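Local coordinates for protein PTS system, IIA component (Streptococcus pneumoniae serotype 4, PDB 5T3U) that probably carries phosphate as the cytoplasmic IIA component of a mannose-family sugar phosphotransferase system linked to fucose utilization, at residues Leu106-Glu109 / Leu110-Tyr114. Numbering follows the deposited sequence.
Sequences LLVE and LISSY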
ATOM      1  N   LEU A 106       1.404  -3.561   7.516  1.00 24.86           N
ATOM      2  CA  LEU A 106       0.182  -3.535   8.328  1.00 23.36           C
ATOM      3  C   LEU A 106      -0.767  -4.687   7.984  1.00 23.44           C
ATOM      4  O   LEU A 106      -1.212  -5.433   8.881  1.00 23.16           O
ATOM      5  CB  LEU A 106      -0.557  -2.196   8.171  1.00 22.61           C
ATOM      6  CG  LEU A 106      -1.797  -1.974   9.103  1.00 22.33           C
ATOM      7  CD1 LEU A 106      -1.506  -2.156  10.584  1.00 22.13           C
ATOM      8  CD2 LEU A 106      -2.364  -0.576   8.869  1.00 25.53           C
ATOM      9  N   LEU A 107      -1.077  -4.847   6.690  1.00 23.83           N
ATOM     10  CA  LEU A 107      -2.042  -5.869   6.266  1.00 24.34           C
ATOM     11  C   LEU A 107      -1.552  -7.265   6.654  1.00 25.12           C
ATOM     12  O   LEU A 107      -2.279  -8.026   7.288  1.00 25.23           O
ATOM     13  CB  LEU A 107      -2.379  -5.773   4.759  1.00 24.09           C
ATOM     14  CG  LEU A 107      -3.403  -6.828   4.256  1.00 24.99           C
ATOM     15  CD1 LEU A 107      -4.713  -6.861   5.109  1.00 23.93           C
ATOM     16  CD2 LEU A 107      -3.719  -6.650   2.748  1.00 23.09           C
ATOM     17  N   VAL A 108      -0.302  -7.586   6.316  1.00 25.94           N
ATOM     18  CA  VAL A 108       0.305  -8.854   6.717  1.00 26.00           C
ATOM     19  C   VAL A 108       0.228  -9.125   8.215  1.00 26.57           C
ATOM     20  O   VAL A 108      -0.139 -10.222   8.619  1.00 27.26           O
ATOM     21  CB  VAL A 108       1.795  -8.941   6.255  1.00 26.11           C
ATOM     22  CG1 VAL A 108       2.493 -10.158   6.925  1.00 25.26           C
ATOM     23  CG2 VAL A 108       1.848  -9.043   4.744  1.00 27.35           C
ATOM     24  N   GLU A 109       0.597  -8.141   9.035  1.00 26.57           N
ATOM     25  CA  GLU A 109       0.586  -8.323  10.477  1.00 27.16           C
ATOM     26  C   GLU A 109      -0.832  -8.540  11.025  1.00 27.19           C
ATOM     27  O   GLU A 109      -1.038  -9.354  11.926  1.00 26.19           O
ATOM     28  CB  GLU A 109       1.201  -7.086  11.163  1.00 27.73           C
ATOM     29  CG  GLU A 109       1.071  -7.082  12.697  1.00 31.70           C
ATOM     30  CD  GLU A 109       1.611  -8.361  13.361  1.00 38.67           C
ATOM     31  OE1 GLU A 109       2.603  -8.954  12.859  1.00 39.73           O
ATOM     32  OE2 GLU A 109       1.036  -8.779  14.397  1.00 43.25           O
ATOM     33  N   LEU A 110      -1.794  -7.756  10.530  1.00 27.77           N
ATOM     34  CA  LEU A 110      -3.189  -7.920  10.961  1.00 27.35           C
ATOM     35  C   LEU A 110      -3.727  -9.289  10.555  1.00 28.05           C
ATOM     36  O   LEU A 110      -4.439  -9.938  11.345  1.00 28.84           O
ATOM     37  CB  LEU A 110      -4.061  -6.786  10.431  1.00 26.93           C
ATOM     38  CG  LEU A 110      -3.808  -5.445  11.139  1.00 27.42           C
ATOM     39  CD1 LEU A 110      -4.580  -4.264  10.506  1.00 24.70           C
ATOM     40  CD2 LEU A 110      -4.078  -5.557  12.676  1.00 26.37           C
ATOM     41  N   ILE A 111      -3.379  -9.772   9.363  1.00 27.96           N
ATOM     42  CA  ILE A 111      -3.848 -11.138   9.010  1.00 27.85           C
ATOM     43  C   ILE A 111      -3.202 -12.200   9.926  1.00 28.64           C
ATOM     44  O   ILE A 111      -3.898 -13.061  10.488  1.00 28.42           O
ATOM     45  CB  ILE A 111      -3.669 -11.490   7.526  1.00 27.43           C
ATOM     46  CG1 ILE A 111      -4.540 -10.598   6.645  1.00 26.23           C
ATOM     47  CG2 ILE A 111      -4.072 -12.979   7.265  1.00 26.39           C
ATOM     48  CD1 ILE A 111      -4.192 -10.674   5.110  1.00 23.26           C
ATOM     49  N   SER A 112      -1.887 -12.097  10.128  1.00 29.58           N
ATOM     50  CA  SER A 112      -1.145 -13.076  10.943  1.00 30.52           C
ATOM     51  C   SER A 112      -1.628 -13.169  12.378  1.00 30.90           C
ATOM     52  O   SER A 112      -1.456 -14.210  13.022  1.00 32.06           O
ATOM     53  CB  SER A 112       0.356 -12.753  10.943  1.00 30.59           C
ATOM     54  OG  SER A 112       0.808 -12.708   9.606  1.00 33.37           O
ATOM     55  N   SER A 113      -2.206 -12.078  12.882  1.00 30.38           N
ATOM     56  CA  SER A 113      -2.591 -11.979  14.287  1.00 29.19           C
ATOM     57  C   SER A 113      -4.118 -11.980  14.504  1.00 28.84           C
ATOM     58  O   SER A 113      -4.596 -11.726  15.624  1.00 27.91           O
ATOM     59  CB  SER A 113      -1.939 -10.748  14.925  1.00 29.16           C
ATOM     60  OG  SER A 113      -2.438  -9.545  14.346  1.00 30.95           O
ATOM     61  N   TYR A 114      -4.888 -12.303  13.463  1.00 27.91           N
ATOM     62  CA  TYR A 114      -6.341 -12.157  13.593  1.00 28.02           C
ATOM     63  C   TYR A 114      -7.065 -13.222  14.454  1.00 28.69           C
ATOM     64  O   TYR A 114      -8.282 -13.129  14.682  1.00 28.39           O
ATOM     65  CB  TYR A 114      -7.035 -11.893  12.258  1.00 27.36           C
ATOM     66  CG  TYR A 114      -7.049 -12.979  11.183  1.00 27.88           C
ATOM     67  CD1 TYR A 114      -6.711 -14.311  11.448  1.00 28.38           C
ATOM     68  CD2 TYR A 114      -7.442 -12.650   9.884  1.00 26.40           C
ATOM     69  CE1 TYR A 114      -6.771 -15.282  10.434  1.00 28.76           C
ATOM     70  CE2 TYR A 114      -7.490 -13.579   8.889  1.00 26.73           C
ATOM     71  CZ  TYR A 114      -7.159 -14.898   9.160  1.00 28.68           C
ATOM     72  OH  TYR A 114      -7.219 -15.805   8.127  1.00 31.25           O
TER
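Leu106 lies alongside Leu110 one helical turn on, the two side chains pointing the same way and touching through their methyls, Leu106 CD1 to Leu110 CD1, at 3.7 Å. The next pair along, Leu107 and Ile111, meets at a slant: Leu107 CD1 rests 3.8 Å from Ile111 CD1, and Ile111 CG1 lies 3.5 Å from Leu107 O. The i to i+4 spacing that aligns these apolar groups also brings the backbone bonds, Leu110 N to Leu106 O and Ile111 N to Leu107 O, both 2.9 Å long and close to straight.

Toward the C-terminal end, serine hydroxyls join in, each bonding back to the carbonyl four residues earlier. Val108 O is gripped twice by Ser112, by its N at 3.0 Å and its OG at 2.8 Å, from opposite faces of the carbonyl plane; OG stands anti to its own carbonyl carbon, beside the backbone N (chi1 -56°), which lets both donors reach one oxygen. Ser113, the first residue to leave helical phi/psi, makes a less even pair: its OG gives Glu109 O a short 2.8 Å bond where its amide bond is weak, bent to 128°.

In this parallel alpha/beta fold, Leu107, Leu110 and Ile111 pack on Ile11 of strand 7-16, and Leu110 also reaches Ile72 and Leu74 of strand 68-75. Val31 of helix 19-31 borders Val108 and Ser112, whereas Ile123 of helix 120-129 flanks Leu106, Glu109 and Ser113.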